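Local coordinates for glucan-binding protein C, GbpC (Streptococcus mutans UA159, PDB 5UQZ) that probably binds glucan at the streptococcal cell surface, mediating both sucrose-independent and sucrose-dependent adherence, and holds a calcium ion in its beta-supersandwich domain, at residues Ala5-Gln8 / Lys9-Glu13; Glu43-Lys46 / Lys47-Gln51; Gln81-Lys85 / Glu86-Lys90. One frame throughout, in Å; residues are numbered along the deposited sequence.

How the contacts relate
All three contacts are local, between residues three to five apart, and they follow one another along the chain. Contacts 1 and 2 belong to the same long helix 3-51: one close to its N-terminal start, the other in its last turns, with centres about 54 Å apart. Contact 3 starts helix 85-91 on the globular domain, about 49 Å from contact 2 between centres and on the opposite side of the chain's centre; contacts 1 and 3 lie farthest apart, about 63 Å between centres. None touches another, and all lie away from the calcium site of S224, N226 and E237. Contact 1 has no buried residue, contact 2 includes buried Y45, contact 3 buried L83 and A87.

Contact 1: residues Ala5-Gln8 / Lys9-Glu13; sequences ADYQ and KAKAE
Near its start, the long helix 3-51 carries Y7 and K11 one turn apart, and their side chains run side by side in the same direction. This is plain alpha-helix: K9 N donates to A5 O at 2.9 Å, A10 N to D6 O at 3.0 Å, and K11 N to Y7 O and A12 N to Q8 O follow the same i to i+4 pattern, all with N-H...O angles near 160°.

Y7 carries its ring beside its own carbonyl carbon, CG anti to the backbone N (chi1 165°), which sends it along the helix toward K11. The lysine is fully extended, and its CD comes obliquely to the phenol end of the ring, 4.2 Å from CZ of Y7. The hydroxyl oxygen OH of Y7 has CD and NZ of K11 both at 3.9 Å, a loose contact. Q8 folds at chi2, and its OE1 comes only loosely near K11 CD, at 4.2 Å.

A second pair sits one turn apart at K9 and E13. K9 is extended as far as CE and then turns at chi4, bringing NZ to E13 OE2 at 2.8 Å. It reaches that oxygen on its syn side, 29° out of the carboxylate plane, and makes a weaker bond to OE1. E13 OE1 also has a long, weak ion pair with K17, while D6 OD2 is bonded back to T2 OG1.

With no residue here buried, the chemistry implies an exposed helical segment whose backbone bonds carry the structure, the surface salt bridge and the Y7-K11 contact probably adding modestly.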
# COMPACT_ATOMS: atom_id res chain seq x y z
N ALA A 5 55.36 -11.76 -1.56
CA ALA A 5 54.11 -11.59 -2.27
C ALA A 5 52.96 -11.36 -1.30
O ALA A 5 52.09 -10.50 -1.55
CB ALA A 5 53.81 -12.84 -3.11
N ASP A 6 52.92 -12.12 -0.21
CA ASP A 6 51.84 -12.00 0.76
C ASP A 6 51.88 -10.64 1.47
O ASP A 6 50.84 -10.00 1.66
CB ASP A 6 51.95 -13.12 1.79
CG ASP A 6 51.68 -14.48 1.19
OD1 ASP A 6 51.18 -14.56 0.04
OD2 ASP A 6 51.96 -15.49 1.89
N TYR A 7 53.08 -10.22 1.90
CA TYR A 7 53.23 -8.91 2.52
C TYR A 7 52.79 -7.80 1.57
O TYR A 7 52.05 -6.88 1.96
CB TYR A 7 54.70 -8.72 2.91
CG TYR A 7 55.06 -7.29 3.24
CD1 TYR A 7 54.84 -6.76 4.52
CD2 TYR A 7 55.66 -6.46 2.29
CE1 TYR A 7 55.21 -5.47 4.85
CE2 TYR A 7 56.00 -5.15 2.60
CZ TYR A 7 55.77 -4.67 3.87
OH TYR A 7 56.12 -3.38 4.17
N GLN A 8 53.23 -7.85 0.31
CA GLN A 8 52.92 -6.77 -0.62
C GLN A 8 51.43 -6.74 -0.94
O GLN A 8 50.85 -5.66 -1.09
CB GLN A 8 53.77 -6.85 -1.89
CG GLN A 8 55.28 -6.67 -1.67
CD GLN A 8 55.76 -5.22 -1.39
OE1 GLN A 8 54.97 -4.30 -1.13
NE2 GLN A 8 57.08 -5.02 -1.47
N LYS A 9 50.80 -7.91 -1.06
CA LYS A 9 49.35 -7.95 -1.29
C LYS A 9 48.60 -7.38 -0.10
O LYS A 9 47.66 -6.58 -0.26
CB LYS A 9 48.91 -9.38 -1.56
CG LYS A 9 47.41 -9.56 -1.81
CD LYS A 9 47.12 -11.02 -2.23
CE LYS A 9 45.78 -11.17 -2.93
NZ LYS A 9 44.65 -10.90 -2.01
N ALA A 10 48.96 -7.79 1.12
CA ALA A 10 48.23 -7.28 2.27
C ALA A 10 48.38 -5.77 2.37
O ALA A 10 47.41 -5.06 2.63
CB ALA A 10 48.67 -7.96 3.56
N LYS A 11 49.59 -5.26 2.11
CA LYS A 11 49.81 -3.83 2.19
C LYS A 11 49.02 -3.08 1.12
O LYS A 11 48.38 -2.06 1.40
CB LYS A 11 51.30 -3.56 2.04
CG LYS A 11 51.67 -2.10 1.99
CD LYS A 11 53.19 -1.99 1.93
CE LYS A 11 53.65 -0.60 1.62
NZ LYS A 11 55.12 -0.55 1.72
N ALA A 12 49.05 -3.58 -0.11
CA ALA A 12 48.37 -2.90 -1.21
C ALA A 12 46.86 -2.85 -1.01
O ALA A 12 46.22 -1.88 -1.41
CB ALA A 12 48.69 -3.60 -2.53
N GLU A 13 46.28 -3.89 -0.41
CA GLU A 13 44.83 -4.02 -0.27
C GLU A 13 44.30 -3.34 0.97
O GLU A 13 43.09 -3.18 1.09
CB GLU A 13 44.47 -5.51 -0.25
CG GLU A 13 44.70 -6.21 -1.60
CD GLU A 13 44.21 -7.65 -1.67
OE1 GLU A 13 43.84 -8.22 -0.62
OE2 GLU A 13 44.21 -8.22 -2.79

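Contact 2: residues Glu43-Lys46 / Lys47-Gln51; sequences EQYK and KEVAQ
Backbone bonds tie the two segments together: the N-H groups of K47, E48, V49 and A50 donate to the carbonyls of E43, Q44, Y45 and K46, with V49 N 2.9 Å from Y45 O. Between side chains, Q44 NE2 donates to E48 OE2 at 3.2 Å, with an N-H...O angle of 158°; the bond is tentative, since it holds for one of two conformers of Q44. In that conformer the carboxylate oxygen lies close to the amide plane of Q44, yet the donor comes from above the carboxylate, the two flat groups standing 86° apart. Separately, K46 NZ makes a weak salt bridge of 3.4 Å to E43 OE2, an oxygen whose stronger partner is K39.

Outward from the polar atoms, the Y45 ring takes the methyl CG2 of V49 over one face. That carbon lies 4.0 Å from the ring centroid and 19° off the normal, a CH-pi contact displaced toward the rim on the hydroxyl side, with CZ of Y45 the nearest ring carbon along with CE1. E48 comes to the same ring differently: its OE1 lies at the edge, 4.1 Å from Y45 CD1, with the carboxylate nearly perpendicular to the ring. K47 slants across Q44, its CD loosely near OE1 in the same conformer.

This part of helix 3-51 lies against the globular part of the chain. Y45, buried, packs on V58 and E59 of helix 57-60 and on V337; V49 also meets E59, while E48 reaches the loops at S55 and P250, and K47 touches L53.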
# COMPACT_ATOMS: atom_id res chain seq x y z
N GLU A 43 7.93 -7.54 19.81
CA GLU A 43 7.66 -7.98 21.17
C GLU A 43 6.35 -7.40 21.66
O GLU A 43 5.61 -8.06 22.40
CB GLU A 43 8.83 -7.60 22.08
CG GLU A 43 10.12 -8.33 21.79
CD GLU A 43 10.02 -9.85 21.90
OE1 GLU A 43 9.26 -10.37 22.74
OE2 GLU A 43 10.71 -10.53 21.09
N GLN A 44 6.06 -6.14 21.31
CA GLN A 44 4.78 -5.57 21.69
C GLN A 44 3.61 -6.33 21.07
O GLN A 44 2.60 -6.60 21.74
CB GLN A 44 4.73 -4.08 21.33
CG GLN A 44 3.43 -3.40 21.74
CD GLN A 44 3.19 -3.39 23.25
OE1 GLN A 44 4.10 -3.61 24.03
NE2 GLN A 44 1.95 -3.11 23.66
N TYR A 45 3.72 -6.64 19.77
CA TYR A 45 2.66 -7.38 19.12
C TYR A 45 2.44 -8.75 19.78
O TYR A 45 1.29 -9.16 20.03
CB TYR A 45 3.00 -7.54 17.64
CG TYR A 45 1.90 -8.23 16.86
CD1 TYR A 45 0.57 -7.74 16.87
CD2 TYR A 45 2.16 -9.40 16.16
CE1 TYR A 45 -0.46 -8.37 16.17
CE2 TYR A 45 1.12 -10.06 15.44
CZ TYR A 45 -0.16 -9.54 15.45
OH TYR A 45 -1.16 -10.16 14.75
N LYS A 46 3.53 -9.46 20.09
CA LYS A 46 3.38 -10.75 20.76
C LYS A 46 2.66 -10.60 22.08
O LYS A 46 1.82 -11.45 22.44
CB LYS A 46 4.74 -11.42 20.97
CG LYS A 46 5.28 -12.05 19.68
CD LYS A 46 6.42 -13.02 19.96
CE LYS A 46 7.61 -12.32 20.54
NZ LYS A 46 8.76 -13.26 20.80
N LYS A 47 2.98 -9.55 22.85
CA LYS A 47 2.32 -9.31 24.13
C LYS A 47 0.84 -9.01 23.92
O LYS A 47 -0.01 -9.48 24.68
CB LYS A 47 3.03 -8.15 24.82
CG LYS A 47 2.38 -7.69 26.10
CD LYS A 47 3.16 -6.53 26.72
CE LYS A 47 2.45 -5.94 27.94
NZ LYS A 47 1.35 -5.02 27.61
N GLU A 48 0.50 -8.19 22.91
CA GLU A 48 -0.90 -7.85 22.64
C GLU A 48 -1.71 -9.09 22.29
O GLU A 48 -2.87 -9.23 22.71
CB GLU A 48 -0.99 -6.83 21.51
CG GLU A 48 -0.48 -5.49 21.99
CD GLU A 48 -0.29 -4.48 20.90
OE1 GLU A 48 -0.30 -4.89 19.72
OE2 GLU A 48 -0.10 -3.28 21.21
N VAL A 49 -1.12 -9.99 21.50
CA VAL A 49 -1.79 -11.25 21.16
C VAL A 49 -1.95 -12.13 22.40
O VAL A 49 -3.04 -12.64 22.68
CB VAL A 49 -1.03 -11.96 20.02
CG1 VAL A 49 -1.60 -13.39 19.80
CG2 VAL A 49 -1.10 -11.16 18.72
N ALA A 50 -0.88 -12.26 23.19
CA ALA A 50 -0.94 -13.16 24.35
C ALA A 50 -1.92 -12.65 25.40
O ALA A 50 -2.62 -13.44 26.04
CB ALA A 50 0.44 -13.32 24.97
N GLN A 51 -1.92 -11.35 25.65
CA GLN A 51 -2.70 -10.80 26.75
C GLN A 51 -4.09 -10.40 26.36
O GLN A 51 -4.88 -10.03 27.24
CB GLN A 51 -1.97 -9.61 27.35
CG GLN A 51 -0.67 -10.04 27.96
CD GLN A 51 0.07 -8.93 28.69
OE1 GLN A 51 -0.50 -7.88 29.00
NE2 GLN A 51 1.32 -9.17 29.01

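Contact 3: residues Gln81-Lys85 / Glu86-Lys90; sequences QYLTK and EARQK
T84 caps the first turn of helix 85-91: its OG1 accepts from A87 N at 3.0 Å, with an N-H...O angle of 156°. With chi1 at 67° the hydroxyl sits between the backbone N and the carbonyl carbon, which turns it toward that amide; it also has a weak hydrogen bond with D109 O. The carbonyls are used as well, T84 O by R88 N at 2.9 Å and K85 O by Q89 N, while L83 O is bonded to Y116 OH.

The side chains of K85 and R88 run side by side, with K85 NZ and R88 NH2 4.7 Å apart. A water bridges them, accepting from K85 NZ at 2.7 Å and from R88 NH2 at 3.1 Å, and lies in the guanidinium plane at its edge. CG of K85 sits over one face of that group, toward its rim. K85 NZ has a salt bridge to E120, and R88 NH1 a long, weak ion pair with it, which probably eases the like charges.

L83 points into the turn, its CD1 3.7 Å from A87 CB and its CD2 against R88 CB. Such a threonine N-cap is a classic way to start a helix, here at the step from strand 82-83 into helix 85-91.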
# COMPACT_ATOMS: atom_id res chain seq x y z
N GLN A 81 -16.70 6.35 -19.13
CA GLN A 81 -15.50 6.68 -19.92
C GLN A 81 -14.43 5.63 -19.69
O GLN A 81 -13.56 5.79 -18.81
CB GLN A 81 -14.97 8.05 -19.52
CG GLN A 81 -15.92 9.12 -19.87
CD GLN A 81 -15.72 9.46 -21.27
OE1 GLN A 81 -16.27 8.79 -22.16
NE2 GLN A 81 -14.89 10.50 -21.52
N TYR A 82 -14.46 4.56 -20.45
CA TYR A 82 -13.38 3.57 -20.41
C TYR A 82 -12.20 4.04 -21.26
O TYR A 82 -12.37 4.68 -22.30
CB TYR A 82 -13.87 2.24 -20.96
CG TYR A 82 -14.97 1.62 -20.13
CD1 TYR A 82 -14.69 0.76 -19.09
CD2 TYR A 82 -16.33 1.88 -20.41
CE1 TYR A 82 -15.70 0.18 -18.35
CE2 TYR A 82 -17.35 1.29 -19.70
CZ TYR A 82 -17.02 0.42 -18.67
OH TYR A 82 -18.01 -0.17 -17.94
N LEU A 83 -10.98 3.71 -20.81
CA LEU A 83 -9.80 4.04 -21.60
C LEU A 83 -9.72 3.07 -22.77
O LEU A 83 -9.78 1.86 -22.58
CB LEU A 83 -8.56 3.92 -20.70
CG LEU A 83 -7.25 4.32 -21.34
CD1 LEU A 83 -7.20 5.82 -21.58
CD2 LEU A 83 -6.07 3.87 -20.42
N THR A 84 -9.56 3.58 -23.98
CA THR A 84 -9.44 2.68 -25.12
C THR A 84 -8.17 1.84 -24.99
O THR A 84 -7.18 2.24 -24.36
CB THR A 84 -9.42 3.43 -26.45
OG1 THR A 84 -8.19 4.19 -26.51
CG2 THR A 84 -10.67 4.30 -26.63
N LYS A 85 -8.19 0.65 -25.57
CA LYS A 85 -6.99 -0.16 -25.52
C LYS A 85 -5.84 0.50 -26.26
O LYS A 85 -4.69 0.36 -25.84
CB LYS A 85 -7.23 -1.59 -26.00
CG LYS A 85 -7.99 -2.41 -24.94
CD LYS A 85 -7.96 -3.87 -25.19
CE LYS A 85 -8.61 -4.64 -24.03
NZ LYS A 85 -8.55 -6.12 -24.27
N GLU A 86 -6.12 1.21 -27.36
CA GLU A 86 -5.05 1.95 -28.03
C GLU A 86 -4.40 2.97 -27.12
O GLU A 86 -3.18 3.11 -27.10
CB GLU A 86 -5.58 2.61 -29.29
CG GLU A 86 -4.49 3.39 -30.02
CD GLU A 86 -4.95 3.81 -31.37
OE1 GLU A 86 -6.16 3.71 -31.65
OE2 GLU A 86 -4.09 4.25 -32.15
N ALA A 87 -5.21 3.70 -26.35
CA ALA A 87 -4.62 4.68 -25.43
C ALA A 87 -3.88 4.00 -24.28
O ALA A 87 -2.81 4.48 -23.87
CB ALA A 87 -5.70 5.63 -24.92
N ARG A 88 -4.41 2.90 -23.75
CA ARG A 88 -3.68 2.14 -22.74
C ARG A 88 -2.31 1.72 -23.28
O ARG A 88 -1.29 1.88 -22.60
CB ARG A 88 -4.49 0.93 -22.32
CG ARG A 88 -3.84 0.14 -21.13
CD ARG A 88 -4.37 -1.27 -21.00
NE ARG A 88 -4.20 -2.03 -22.23
CZ ARG A 88 -4.69 -3.25 -22.46
NH1 ARG A 88 -5.37 -3.91 -21.53
NH2 ARG A 88 -4.50 -3.83 -23.64
N GLN A 89 -2.28 1.18 -24.50
CA GLN A 89 -1.01 0.77 -25.12
C GLN A 89 -0.06 1.95 -25.24
O GLN A 89 1.15 1.83 -24.96
CB GLN A 89 -1.27 0.20 -26.53
CG GLN A 89 -1.97 -1.15 -26.64
CD GLN A 89 -2.59 -1.38 -28.04
OE1 GLN A 89 -2.18 -0.75 -29.03
NE2 GLN A 89 -3.61 -2.24 -28.10
N LYS A 90 -0.58 3.09 -25.70
CA LYS A 90 0.29 4.24 -25.95
C LYS A 90 0.96 4.73 -24.68
O LYS A 90 2.09 5.23 -24.72
CB LYS A 90 -0.49 5.38 -26.59
CG LYS A 90 0.40 6.59 -26.90
CD LYS A 90 -0.39 7.70 -27.53
CE LYS A 90 -0.69 8.82 -26.54
NZ LYS A 90 -1.58 9.86 -27.11
O HOH W 1 -6.07 -6.49 -23.22